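Local structure of glycosyl hydrolase (Bacteroides ovatus, 3QC2) at residues Phe19-Asn24 and Asp311-Ser316; Thr59-Glu64 and Leu86-Ser91; Arg125-Asp130 and Gly251-Tyr256; Pro164-Ala169 and Phe175-Lys180; Trp222-Ile225 and Ser231-Lys234. The protein is a glycosyl hydrolase rich in beta strands with very little helix, probably folded as a five-bladed beta-propeller as in related families. One frame throughout, in Å; residues are numbered along the deposited sequence.

Interaction 1 of 5, residues Phe19-Asn24 and Asp311-Ser316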
# COMPACT_ATOMS: atom_id res chain seq x y z
N PHE A 19 0.36 15.12 7.71
CA PHE A 19 -0.70 14.20 8.12
C PHE A 19 -0.64 14.11 9.63
O PHE A 19 0.28 13.53 10.20
CB PHE A 19 -0.50 12.84 7.49
CG PHE A 19 -0.71 12.82 6.01
CD1 PHE A 19 0.26 13.29 5.15
CD2 PHE A 19 -1.89 12.34 5.47
CE1 PHE A 19 0.06 13.27 3.77
CE2 PHE A 19 -2.09 12.31 4.10
CZ PHE A 19 -1.11 12.78 3.25
N GLU A 20 -1.63 14.69 10.29
CA GLU A 20 -1.66 14.73 11.72
C GLU A 20 -2.48 13.57 12.29
O GLU A 20 -3.58 13.29 11.84
CB GLU A 20 -2.23 16.09 12.18
CG GLU A 20 -2.10 16.34 13.66
CD GLU A 20 -2.47 17.77 14.06
OE1 GLU A 20 -3.20 18.47 13.27
OE2 GLU A 20 -2.05 18.20 15.17
N ARG A 21 -1.92 12.91 13.29
CA ARG A 21 -2.56 11.79 13.96
C ARG A 21 -3.61 12.35 14.96
O ARG A 21 -3.24 13.05 15.89
CB ARG A 21 -1.52 10.94 14.72
CG ARG A 21 -0.37 10.40 13.83
CD ARG A 21 0.75 9.87 14.68
NE ARG A 21 1.91 9.41 13.89
CZ ARG A 21 2.86 10.20 13.38
NH1 ARG A 21 2.81 11.53 13.54
NH2 ARG A 21 3.87 9.67 12.69
N PRO A 22 -4.91 12.04 14.76
CA PRO A 22 -5.92 12.57 15.70
C PRO A 22 -5.76 11.97 17.10
O PRO A 22 -5.42 10.79 17.23
CB PRO A 22 -7.26 12.14 15.08
CG PRO A 22 -6.92 11.57 13.70
CD PRO A 22 -5.51 11.13 13.76
N LYS A 23 -5.99 12.79 18.13
CA LYS A 23 -5.88 12.34 19.53
C LYS A 23 -6.83 11.18 19.89
O LYS A 23 -7.98 11.17 19.50
CB LYS A 23 -6.11 13.52 20.52
CG LYS A 23 -4.81 14.33 20.95
CD LYS A 23 -4.02 14.91 19.79
CE LYS A 23 -2.83 15.78 20.29
N ASN A 24 -6.29 10.20 20.64
CA ASN A 24 -7.04 9.03 21.17
C ASN A 24 -7.80 8.14 20.16
O ASN A 24 -8.75 7.45 20.52
CB ASN A 24 -8.00 9.52 22.26
CG ASN A 24 -7.26 10.19 23.43
OD1 ASN A 24 -6.09 9.86 23.73
ND2 ASN A 24 -7.95 11.11 24.12
N ASP A 311 4.75 7.79 17.69
CA ASP A 311 4.00 7.37 18.86
C ASP A 311 4.22 5.90 19.20
O ASP A 311 4.68 5.11 18.36
CB ASP A 311 2.52 7.67 18.65
CG ASP A 311 2.24 9.19 18.48
OD1 ASP A 311 3.16 10.02 18.75
OD2 ASP A 311 1.09 9.55 18.09
N SER A 312 3.86 5.54 20.44
CA SER A 312 4.06 4.18 20.95
C SER A 312 3.28 3.12 20.18
O SER A 312 3.77 2.00 20.04
CB SER A 312 3.74 4.11 22.46
OG SER A 312 2.42 4.55 22.74
N PHE A 313 2.08 3.46 19.68
CA PHE A 313 1.27 2.47 18.91
C PHE A 313 1.94 2.06 17.60
O PHE A 313 1.62 1.02 17.04
CB PHE A 313 -0.18 2.96 18.65
CG PHE A 313 -0.29 4.08 17.64
CD1 PHE A 313 -0.42 3.80 16.28
CD2 PHE A 313 -0.28 5.40 18.05
CE1 PHE A 313 -0.52 4.85 15.34
CE2 PHE A 313 -0.38 6.46 17.12
CZ PHE A 313 -0.50 6.18 15.77
N GLU A 314 2.87 2.91 17.11
CA GLU A 314 3.66 2.63 15.90
C GLU A 314 4.95 1.88 16.28
O GLU A 314 5.81 1.66 15.43
CB GLU A 314 4.00 3.94 15.19
CG GLU A 314 2.77 4.73 14.77
CD GLU A 314 3.06 6.17 14.40
OE1 GLU A 314 4.00 6.77 14.95
OE2 GLU A 314 2.30 6.73 13.59
N LYS A 315 5.06 1.51 17.57
CA LYS A 315 6.22 0.80 18.12
C LYS A 315 5.77 -0.51 18.80
O LYS A 315 4.59 -0.69 19.13
CB LYS A 315 6.97 1.70 19.11
CG LYS A 315 7.51 3.00 18.48
CD LYS A 315 8.03 3.99 19.53
CE LYS A 315 8.47 5.30 18.89
NZ LYS A 315 8.85 6.33 19.89
N SER A 316 6.72 -1.42 19.00
CA SER A 316 6.45 -2.70 19.64
C SER A 316 7.72 -3.26 20.29
O SER A 316 8.77 -2.63 20.23
CB SER A 316 5.90 -3.70 18.60
OG SER A 316 6.83 -3.91 17.55
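Arg21 and Glu314 approach from opposite directions and meet in a salt bridge, a worked example of one arginine mooring an early loop to a late one. Arg21 NE donates to Glu314 OE2 at 2.7 Å, almost straight at 171°, and the oxygen lies at the guanidinium edge, in its plane. The carboxylate is met on the syn side of OE2 but stands 73° from the guanidinium plane, which makes this a single-point grip and not a two-pronged pairing. An extended chain from CG to NE carries the arginine across. On the way CD passes 3.4 Å from Asp311 OD2 and 4.0 Å from Phe313 CZ. Asp311 slides past in the opposite sense, its OD2 4.3 Å from Arg21 NE and well out of the guanidinium plane, contributing charge without receiving an N-H. Glu314 is fixed from its own side: Asp311 N bonds to OE1 at 3.0 Å from above the carboxylate plane, and Glu314 CG rests on one face of the Phe313 ring. Tyr340 OH adds a bond to OE2, and Arg21 NH2 a salt bridge to Asp361. Arg21 and Phe313 both pack on Tyr340 of strand 335-342, and Glu20 bonds through its backbone to Val351 on strand 346-352.

Interaction 2 of 5, residues Thr59-Glu64 and Leu86-Ser91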
# COMPACT_ATOMS: atom_id res chain seq x y z
N THR A 59 -10.49 2.99 0.48
CA THR A 59 -11.20 3.56 -0.62
C THR A 59 -12.53 4.14 -0.16
O THR A 59 -12.88 4.06 1.01
CB THR A 59 -11.41 2.51 -1.75
OG1 THR A 59 -11.99 3.13 -2.89
CG2 THR A 59 -12.30 1.35 -1.27
N LEU A 60 -13.25 4.75 -1.11
CA LEU A 60 -14.55 5.34 -0.84
C LEU A 60 -15.64 4.45 -1.43
O LEU A 60 -15.53 3.98 -2.57
CB LEU A 60 -14.62 6.72 -1.48
CG LEU A 60 -15.88 7.54 -1.25
CD1 LEU A 60 -16.05 7.85 0.24
CD2 LEU A 60 -15.84 8.85 -2.09
N TYR A 61 -16.70 4.22 -0.64
CA TYR A 61 -17.85 3.39 -1.06
C TYR A 61 -19.11 3.81 -0.28
O TYR A 61 -19.11 3.80 0.94
CB TYR A 61 -17.56 1.90 -0.83
CG TYR A 61 -18.67 0.93 -1.26
CD1 TYR A 61 -18.90 0.67 -2.61
CD2 TYR A 61 -19.44 0.25 -0.31
CE1 TYR A 61 -19.91 -0.23 -3.02
CE2 TYR A 61 -20.45 -0.66 -0.70
CZ TYR A 61 -20.67 -0.89 -2.06
OH TYR A 61 -21.64 -1.77 -2.46
N ASN A 62 -20.16 4.20 -1.01
CA ASN A 62 -21.45 4.62 -0.40
C ASN A 62 -21.32 5.70 0.66
O ASN A 62 -21.92 5.60 1.73
CB ASN A 62 -22.19 3.39 0.18
CG ASN A 62 -23.01 2.65 -0.85
OD1 ASN A 62 -22.67 2.61 -2.05
ND2 ASN A 62 -24.11 2.04 -0.39
N GLY A 63 -20.55 6.74 0.36
CA GLY A 63 -20.35 7.85 1.31
C GLY A 63 -19.60 7.46 2.59
O GLY A 63 -19.68 8.17 3.59
N GLU A 64 -18.88 6.33 2.55
CA GLU A 64 -18.12 5.84 3.71
C GLU A 64 -16.75 5.39 3.30
O GLU A 64 -16.54 5.00 2.16
CB GLU A 64 -18.83 4.66 4.35
CG GLU A 64 -20.14 5.00 5.03
CD GLU A 64 -20.81 3.79 5.69
OE1 GLU A 64 -20.40 2.63 5.39
OE2 GLU A 64 -21.75 3.99 6.50
N LEU A 86 -7.60 -10.89 3.99
CA LEU A 86 -8.01 -9.49 4.08
C LEU A 86 -9.31 -9.30 4.84
O LEU A 86 -10.36 -9.87 4.47
CB LEU A 86 -8.13 -8.85 2.71
CG LEU A 86 -6.90 -8.94 1.80
CD1 LEU A 86 -7.15 -8.14 0.54
CD2 LEU A 86 -5.65 -8.45 2.48
N GLY A 87 -9.24 -8.51 5.91
CA GLY A 87 -10.40 -8.16 6.72
C GLY A 87 -11.07 -6.97 6.09
O GLY A 87 -10.45 -6.24 5.32
N TYR A 88 -12.34 -6.76 6.43
CA TYR A 88 -13.16 -5.67 5.88
C TYR A 88 -13.67 -4.80 7.03
O TYR A 88 -14.15 -5.31 8.01
CB TYR A 88 -14.33 -6.26 5.09
CG TYR A 88 -15.36 -5.27 4.51
CD1 TYR A 88 -16.34 -4.69 5.31
CD2 TYR A 88 -15.36 -4.95 3.14
CE1 TYR A 88 -17.28 -3.79 4.78
CE2 TYR A 88 -16.29 -4.07 2.60
CZ TYR A 88 -17.25 -3.49 3.42
OH TYR A 88 -18.18 -2.62 2.89
N ALA A 89 -13.55 -3.47 6.88
CA ALA A 89 -14.00 -2.51 7.89
C ALA A 89 -14.53 -1.26 7.20
O ALA A 89 -13.99 -0.85 6.17
CB ALA A 89 -12.90 -2.16 8.81
N THR A 90 -15.56 -0.67 7.78
CA THR A 90 -16.18 0.54 7.22
C THR A 90 -16.20 1.64 8.28
O THR A 90 -16.25 1.36 9.48
CB THR A 90 -17.62 0.24 6.71
OG1 THR A 90 -18.12 1.38 6.00
CG2 THR A 90 -18.55 -0.11 7.85
N SER A 91 -16.15 2.90 7.82
CA SER A 91 -16.17 4.05 8.73
C SER A 91 -16.94 5.24 8.16
O SER A 91 -16.89 5.50 6.94
CB SER A 91 -14.74 4.49 9.03
OG SER A 91 -14.73 5.68 9.81
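The rings of Tyr61 and Tyr88 only brush each other, with Tyr88 OH 4.5 Å from Tyr61 CD2. One face of the Tyr61 ring carries Asn62 OD1, which sits 3.9 Å above the ring plane and over its centre; the Tyr88 ring has a cation-pi partner in Lys157. The third flat group, the Glu64 carboxylate, is approached from above its plane: Thr90 OG1 donates to Glu64 OE1 at 2.7 Å, 46° out of that plane. With OG1 anti to the backbone N (chi1 -172°) the hydroxyl points at the carboxylate; Thr90 has a second conformer, for which the bond is doubtful. Closer to the backbone, Glu64 CB lies 3.3 Å from Ser91 O. The hydroxyl of Ser91 is turned to other partners, among them His96 O. Glu64 ends a type I' turn begun at Tyr61, closed in both directions by Tyr61 N to Glu64 O at 2.9 Å and Glu64 N to Tyr61 O at 3.0 Å. Tyr61, Tyr88 and Thr90 all touch Val66 on strand 64-72, which runs between strands 52-61 and 84-91. The type I' turn is the usual link of a two-residue hairpin, and the strands form a four-stranded antiparallel meander, consistent with a beta-propeller blade.

Interaction 3 of 5, residues Arg125-Asp130 and Gly251-Tyr256; sequences RIAVTD and GPPAIY
Arg125 reaches Gly251 with NE alone, donating to the glycine carbonyl oxygen at 2.7 Å. The bond is bent: the angle at the hydrogen is 141°, and the donor is tilted 33° from the carbonyl plane. Gly251 O lies near the edge of the guanidinium and also 3.2 Å from Arg125 CD. Further along, the ring of Pro253 faces strand 120-128, its CG 3.7 Å from Ile126 O and 4.4 Å from Ala127 CB. Outside this first shell, Ser183 OG lies in hydrogen-bonding reach of both Gly251 O and Pro252 O and must share its one proton between them, while Arg125 NH2 bonds to Cys250 O and NH1 forms a long, weak ion pair with Glu327. Thr186 of strand 182-189 touches both Ala127 and Pro253, and Ile195 touches Ala127. The contact thus joins the edge strand of one four-stranded sheet to a strand of the next sheet, consistent with neighbouring propeller blades meeting in the core. Pro252 and Pro253 have no backbone N-H to offer. The direct hydrogen bond between the segments comes from the arginine side chain, and buried Gly251 O, met by Arg125 NE and in part by Ser183, shows how a carbonyl can be satisfied without strand pairing.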
# COMPACT_ATOMS: atom_id res chain seq x y z
N ARG A 125 -3.82 -2.74 -2.29
CA ARG A 125 -3.95 -1.36 -2.70
C ARG A 125 -5.17 -1.35 -3.61
O ARG A 125 -5.28 -2.18 -4.52
CB ARG A 125 -2.70 -0.90 -3.44
CG ARG A 125 -1.50 -0.72 -2.53
CD ARG A 125 -0.22 -0.70 -3.30
NE ARG A 125 0.95 -0.51 -2.44
CZ ARG A 125 1.50 -1.45 -1.68
NH1 ARG A 125 1.00 -2.68 -1.63
NH2 ARG A 125 2.57 -1.15 -0.95
N ILE A 126 -6.11 -0.45 -3.33
CA ILE A 126 -7.36 -0.37 -4.07
C ILE A 126 -7.59 1.00 -4.70
O ILE A 126 -7.43 2.03 -4.05
CB ILE A 126 -8.58 -0.72 -3.16
CG1 ILE A 126 -8.48 -2.18 -2.66
CG2 ILE A 126 -9.91 -0.50 -3.92
CD1 ILE A 126 -9.65 -2.61 -1.72
N ALA A 127 -7.95 0.99 -5.98
CA ALA A 127 -8.31 2.18 -6.71
C ALA A 127 -9.64 1.87 -7.38
O ALA A 127 -9.98 0.69 -7.59
CB ALA A 127 -7.25 2.52 -7.74
N VAL A 128 -10.42 2.90 -7.70
CA VAL A 128 -11.74 2.71 -8.31
C VAL A 128 -11.86 3.47 -9.62
O VAL A 128 -11.38 4.57 -9.75
CB VAL A 128 -12.89 3.18 -7.36
CG1 VAL A 128 -12.78 4.67 -7.06
CG2 VAL A 128 -14.29 2.83 -7.97
N THR A 129 -12.52 2.85 -10.60
CA THR A 129 -12.74 3.47 -11.90
C THR A 129 -13.87 4.49 -11.79
O THR A 129 -14.55 4.57 -10.77
CB THR A 129 -13.14 2.43 -13.00
OG1 THR A 129 -14.41 1.83 -12.69
CG2 THR A 129 -12.08 1.36 -13.15
N ASP A 130 -14.05 5.26 -12.86
CA ASP A 130 -15.14 6.23 -12.95
C ASP A 130 -16.47 5.62 -12.60
O ASP A 130 -17.25 6.21 -11.88
CB ASP A 130 -15.23 6.79 -14.38
CG ASP A 130 -14.36 7.97 -14.60
OD1 ASP A 130 -14.59 8.99 -13.90
OD2 ASP A 130 -13.47 7.91 -15.50
N GLY A 251 3.65 3.01 -2.19
CA GLY A 251 2.66 3.08 -1.12
C GLY A 251 1.25 3.05 -1.70
O GLY A 251 0.92 2.14 -2.46
N PRO A 252 0.41 4.04 -1.36
CA PRO A 252 -0.94 4.05 -1.92
C PRO A 252 -0.94 4.45 -3.41
O PRO A 252 0.13 4.75 -3.97
CB PRO A 252 -1.66 5.10 -1.06
CG PRO A 252 -0.63 5.93 -0.50
CD PRO A 252 0.65 5.17 -0.45
N PRO A 253 -2.13 4.42 -4.08
CA PRO A 253 -2.22 4.80 -5.48
C PRO A 253 -1.63 6.18 -5.75
O PRO A 253 -1.74 7.07 -4.90
CB PRO A 253 -3.74 4.80 -5.74
CG PRO A 253 -4.27 3.79 -4.83
CD PRO A 253 -3.40 3.86 -3.58
N ALA A 254 -1.00 6.34 -6.92
CA ALA A 254 -0.39 7.62 -7.31
C ALA A 254 -1.50 8.61 -7.68
O ALA A 254 -2.54 8.21 -8.18
CB ALA A 254 0.57 7.41 -8.48
N ILE A 255 -1.25 9.91 -7.42
CA ILE A 255 -2.25 10.98 -7.68
C ILE A 255 -1.74 12.05 -8.67
O ILE A 255 -0.74 12.73 -8.43
CB ILE A 255 -2.67 11.74 -6.36
CG1 ILE A 255 -3.09 10.76 -5.26
CG2 ILE A 255 -3.79 12.72 -6.64
CD1 ILE A 255 -1.95 10.03 -4.62
N TYR A 256 -2.47 12.18 -9.78
CA TYR A 256 -2.22 13.18 -10.79
C TYR A 256 -2.79 14.50 -10.28
O TYR A 256 -3.99 14.58 -9.99
CB TYR A 256 -2.92 12.76 -12.10
CG TYR A 256 -2.81 13.73 -13.26
CD1 TYR A 256 -3.65 14.84 -13.34
CD2 TYR A 256 -1.91 13.51 -14.31
CE1 TYR A 256 -3.58 15.74 -14.43
CE2 TYR A 256 -1.83 14.40 -15.40
CZ TYR A 256 -2.67 15.51 -15.44
OH TYR A 256 -2.61 16.39 -16.50

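Interaction 4 of 5, residues Pro164-Ala169 and Phe175-Lys180; sequences PAFAKA and FNLGCK
Phe175 packs its ring edge against Ala167, CD2 lying 3.7 Å from Ala167 CB, which stays close to the ring plane; Phe175 CE2 lies 4.2 Å from Pro164 CG. With CG anti to the backbone N (chi1 -171°), the ring reaches Ala167 with its edge and meets Pro164 obliquely. Two oxygens, Ala167 O and Asn176 OD1, also lie at the ring edge and in its plane.

Phe166 takes the other end of the contact. Its CD2 is 4.2 Å from Leu177 CD2, while Ala165 CB stands 4.3 Å above one face, offset toward the rim. Trp206 meets the same ring with the planes about 50° apart.

Both segments belong to the connection that leaves strand 160-164, one of the two outermost strands of its antiparallel four-stranded sheet, and enters strand 182-189 of the next, with the short helix 169-172 between them. Such a crossing is consistent with the passage from one propeller blade to another.

The sulfur contact is of a different kind. Cys179 SG approaches the Phe166 ring edge, 4.0 Å from CD2 and 5.1 Å from the ring centroid, 75° off the ring normal, making a Cys sulfur-aromatic contact.

No hydrogen bond joins the two segments. Ala167 N bonds to Pro164 O at 3.3 Å, closing a type I turn that presents Phe166 and Ala167. The partner segment is held by Arg147, which bonds to Phe175 O with NE and to Asn176 OD1 with NH2.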
# COMPACT_ATOMS: atom_id res chain seq x y z
N PRO A 164 -1.89 -13.15 -11.57
CA PRO A 164 -0.76 -12.23 -11.66
C PRO A 164 -0.96 -11.12 -12.71
O PRO A 164 -1.42 -11.39 -13.81
CB PRO A 164 0.40 -13.14 -12.06
CG PRO A 164 0.05 -14.46 -11.53
CD PRO A 164 -1.44 -14.56 -11.56
N ALA A 165 -0.60 -9.89 -12.34
CA ALA A 165 -0.76 -8.74 -13.22
C ALA A 165 0.06 -8.87 -14.51
O ALA A 165 -0.38 -8.43 -15.58
CB ALA A 165 -0.37 -7.43 -12.46
N PHE A 166 1.24 -9.48 -14.40
CA PHE A 166 2.14 -9.62 -15.54
C PHE A 166 2.15 -11.04 -16.11
O PHE A 166 3.12 -11.45 -16.72
CB PHE A 166 3.57 -9.24 -15.12
CG PHE A 166 3.67 -7.89 -14.41
CD1 PHE A 166 3.07 -6.76 -14.95
CD2 PHE A 166 4.41 -7.76 -13.23
CE1 PHE A 166 3.18 -5.53 -14.30
CE2 PHE A 166 4.52 -6.53 -12.59
CZ PHE A 166 3.91 -5.42 -13.12
N ALA A 167 1.04 -11.77 -15.96
CA ALA A 167 0.96 -13.17 -16.41
C ALA A 167 1.08 -13.37 -17.93
O ALA A 167 1.77 -14.29 -18.37
CB ALA A 167 -0.33 -13.80 -15.91
N LYS A 168 0.41 -12.53 -18.71
CA LYS A 168 0.37 -12.67 -20.19
C LYS A 168 1.40 -11.81 -20.96
O LYS A 168 1.85 -12.21 -22.04
CB LYS A 168 -1.04 -12.35 -20.70
CG LYS A 168 -2.14 -13.29 -20.15
N ALA A 169 1.75 -10.65 -20.41
CA ALA A 169 2.69 -9.72 -21.06
C ALA A 169 3.93 -10.40 -21.66
O ALA A 169 4.59 -11.22 -21.01
CB ALA A 169 3.11 -8.63 -20.06
N PHE A 175 5.93 -14.11 -15.92
CA PHE A 175 5.00 -14.87 -15.06
C PHE A 175 5.65 -15.24 -13.71
O PHE A 175 5.01 -15.15 -12.66
CB PHE A 175 4.48 -16.13 -15.77
CG PHE A 175 3.37 -16.83 -15.02
CD1 PHE A 175 3.65 -17.79 -14.06
CD2 PHE A 175 2.04 -16.51 -15.27
CE1 PHE A 175 2.61 -18.43 -13.36
CE2 PHE A 175 1.00 -17.14 -14.57
CZ PHE A 175 1.29 -18.10 -13.62
N ASN A 176 6.93 -15.65 -13.75
CA ASN A 176 7.68 -16.03 -12.54
C ASN A 176 8.41 -14.86 -11.87
O ASN A 176 9.19 -15.06 -10.94
CB ASN A 176 8.70 -17.14 -12.88
CG ASN A 176 8.02 -18.44 -13.33
OD1 ASN A 176 6.90 -18.75 -12.91
ND2 ASN A 176 8.71 -19.21 -14.16
N LEU A 177 8.13 -13.64 -12.31
CA LEU A 177 8.77 -12.46 -11.73
C LEU A 177 8.31 -12.23 -10.28
O LEU A 177 7.11 -12.12 -10.02
CB LEU A 177 8.47 -11.21 -12.56
CG LEU A 177 9.06 -9.89 -12.05
CD1 LEU A 177 10.60 -9.91 -12.14
CD2 LEU A 177 8.49 -8.72 -12.83
N GLY A 178 9.28 -12.16 -9.36
CA GLY A 178 8.98 -11.87 -7.97
C GLY A 178 8.66 -10.39 -7.88
O GLY A 178 9.50 -9.55 -8.22
N CYS A 179 7.45 -10.05 -7.46
CA CYS A 179 7.05 -8.64 -7.40
C CYS A 179 5.91 -8.39 -6.45
O CYS A 179 5.21 -9.31 -6.03
CB CYS A 179 6.68 -8.15 -8.81
SG CYS A 179 5.41 -9.18 -9.65
N LYS A 180 5.73 -7.12 -6.11
CA LYS A 180 4.68 -6.69 -5.21
C LYS A 180 4.51 -5.17 -5.24
O LYS A 180 5.28 -4.46 -5.90
CB LYS A 180 4.99 -7.15 -3.77
CG LYS A 180 6.38 -6.72 -3.27
CD LYS A 180 6.59 -7.05 -1.77
CE LYS A 180 6.66 -8.54 -1.49
NZ LYS A 180 6.91 -8.83 -0.03

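Interaction 5 of 5, residues Trp222-Ile225 and Ser231-Lys234; sequences WTPI and SLKK
Lys233 lies against Ile225 with the inner half of its side chain, a case of a lysine working through its methylenes. Its CB sits 3.5 Å from Ile225 O and also comes near Ile225 CG2. From there CG goes anti to the backbone N (chi1 -172°), and the extended chain carries CD to 3.7 Å from Ile225 CG2. The two side chains cross obliquely, and beyond CD the lysine leads away from the strand, taking CE and NZ with it. At the root of the same residue, Lys233 N donates to Ile225 O at 3.1 Å with a nearly straight angle of 170°. A water also bridges the pair: it lies 2.9 Å from Ile225 O and 2.7 Å from Lys233 O, donating to them, although further acceptors compete for its protons. Ile225 O is therefore approached by an amide and a water together. Next door, Leu232 CD2 presses on Pro224 CB at 3.5 Å, closer than usual for two carbons, so that the loop is pinned on an apolar side as well. Leu232 continues onto Trp206 of strand 201-206 and Phe212 of strand 212-216. Strand 222-224 runs antiparallel to strand 212-216, and Thr223 and Ile225 pair through their backbones with Thr215 and Ala213; helix 169-172 touches Thr223 and Pro224, and the 231-234 loop lies against Pro224 and Ile225 near the protein surface.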
# COMPACT_ATOMS: atom_id res chain seq x y z
N TRP A 222 -1.47 -6.41 -17.27
CA TRP A 222 -0.50 -5.32 -17.26
C TRP A 222 0.77 -5.67 -17.99
O TRP A 222 1.21 -6.83 -17.97
CB TRP A 222 -0.19 -4.90 -15.82
CG TRP A 222 -1.34 -4.26 -15.15
CD1 TRP A 222 -2.39 -4.90 -14.55
CD2 TRP A 222 -1.58 -2.87 -15.03
NE1 TRP A 222 -3.27 -3.97 -14.05
CE2 TRP A 222 -2.81 -2.72 -14.33
CE3 TRP A 222 -0.89 -1.72 -15.45
CZ2 TRP A 222 -3.36 -1.45 -14.03
CZ3 TRP A 222 -1.45 -0.44 -15.15
CH2 TRP A 222 -2.67 -0.33 -14.45
N THR A 223 1.36 -4.67 -18.62
CA THR A 223 2.60 -4.82 -19.38
C THR A 223 3.66 -3.89 -18.76
O THR A 223 3.51 -2.67 -18.80
CB THR A 223 2.39 -4.45 -20.86
OG1 THR A 223 1.31 -5.23 -21.40
CG2 THR A 223 3.66 -4.70 -21.67
N PRO A 224 4.74 -4.47 -18.18
CA PRO A 224 5.77 -3.62 -17.58
C PRO A 224 6.48 -2.76 -18.61
O PRO A 224 6.63 -3.17 -19.77
CB PRO A 224 6.77 -4.63 -16.97
CG PRO A 224 6.11 -5.94 -17.01
CD PRO A 224 5.09 -5.90 -18.10
N ILE A 225 6.91 -1.57 -18.20
CA ILE A 225 7.65 -0.67 -19.08
C ILE A 225 9.05 -1.20 -19.11
O ILE A 225 9.67 -1.42 -18.06
CB ILE A 225 7.58 0.78 -18.60
CG1 ILE A 225 6.13 1.28 -18.73
CG2 ILE A 225 8.52 1.68 -19.41
CD1 ILE A 225 5.91 2.69 -18.31
N SER A 231 14.83 -5.37 -20.46
CA SER A 231 14.96 -5.32 -18.99
C SER A 231 13.92 -4.35 -18.45
O SER A 231 13.42 -3.49 -19.18
CB SER A 231 16.37 -4.91 -18.56
OG SER A 231 16.76 -3.66 -19.12
N LEU A 232 13.57 -4.51 -17.17
CA LEU A 232 12.59 -3.63 -16.54
C LEU A 232 13.20 -2.26 -16.34
O LEU A 232 14.30 -2.13 -15.80
CB LEU A 232 12.15 -4.19 -15.20
CG LEU A 232 11.34 -5.49 -15.20
CD1 LEU A 232 11.20 -6.05 -13.77
CD2 LEU A 232 9.97 -5.27 -15.83
N LYS A 233 12.47 -1.23 -16.77
CA LYS A 233 12.94 0.15 -16.69
C LYS A 233 12.80 0.71 -15.27
O LYS A 233 11.70 0.86 -14.76
CB LYS A 233 12.15 1.00 -17.68
CG LYS A 233 12.65 2.43 -17.87
CD LYS A 233 11.89 3.11 -19.05
CE LYS A 233 12.52 4.44 -19.44
NZ LYS A 233 11.92 5.02 -20.68
N LYS A 234 13.94 1.02 -14.65
CA LYS A 234 13.97 1.58 -13.31
C LYS A 234 13.74 3.10 -13.38
O LYS A 234 14.55 3.83 -13.98
CB LYS A 234 15.32 1.29 -12.65
CG LYS A 234 15.67 -0.21 -12.57
CD LYS A 234 17.12 -0.45 -12.12
CE LYS A 234 17.48 -1.98 -12.13
O HOH W 1 9.32 -0.26 -15.47

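From the N terminus, interaction 1 opens first and closes last: its pairing of 19-24 with 311-316 encloses the other four and ties an early loop to the loop before strand 324-332. Inside it, interaction 2 closes a short loop within one four-stranded sheet before interaction 3 opens at 125-130. Interaction 3 joins the second such sheet to the large mixed one, and the chain it encloses holds interactions 4 and 5 in series; none of the loops cross. Interactions 2 and 3 touch where Thr59 packs on Ile126. Interactions 4 and 5, with centres 11 Å apart, meet through Ala165, Phe166 and Ala169 against Trp222 and Pro224, opposite interaction 1 across the chain's centre.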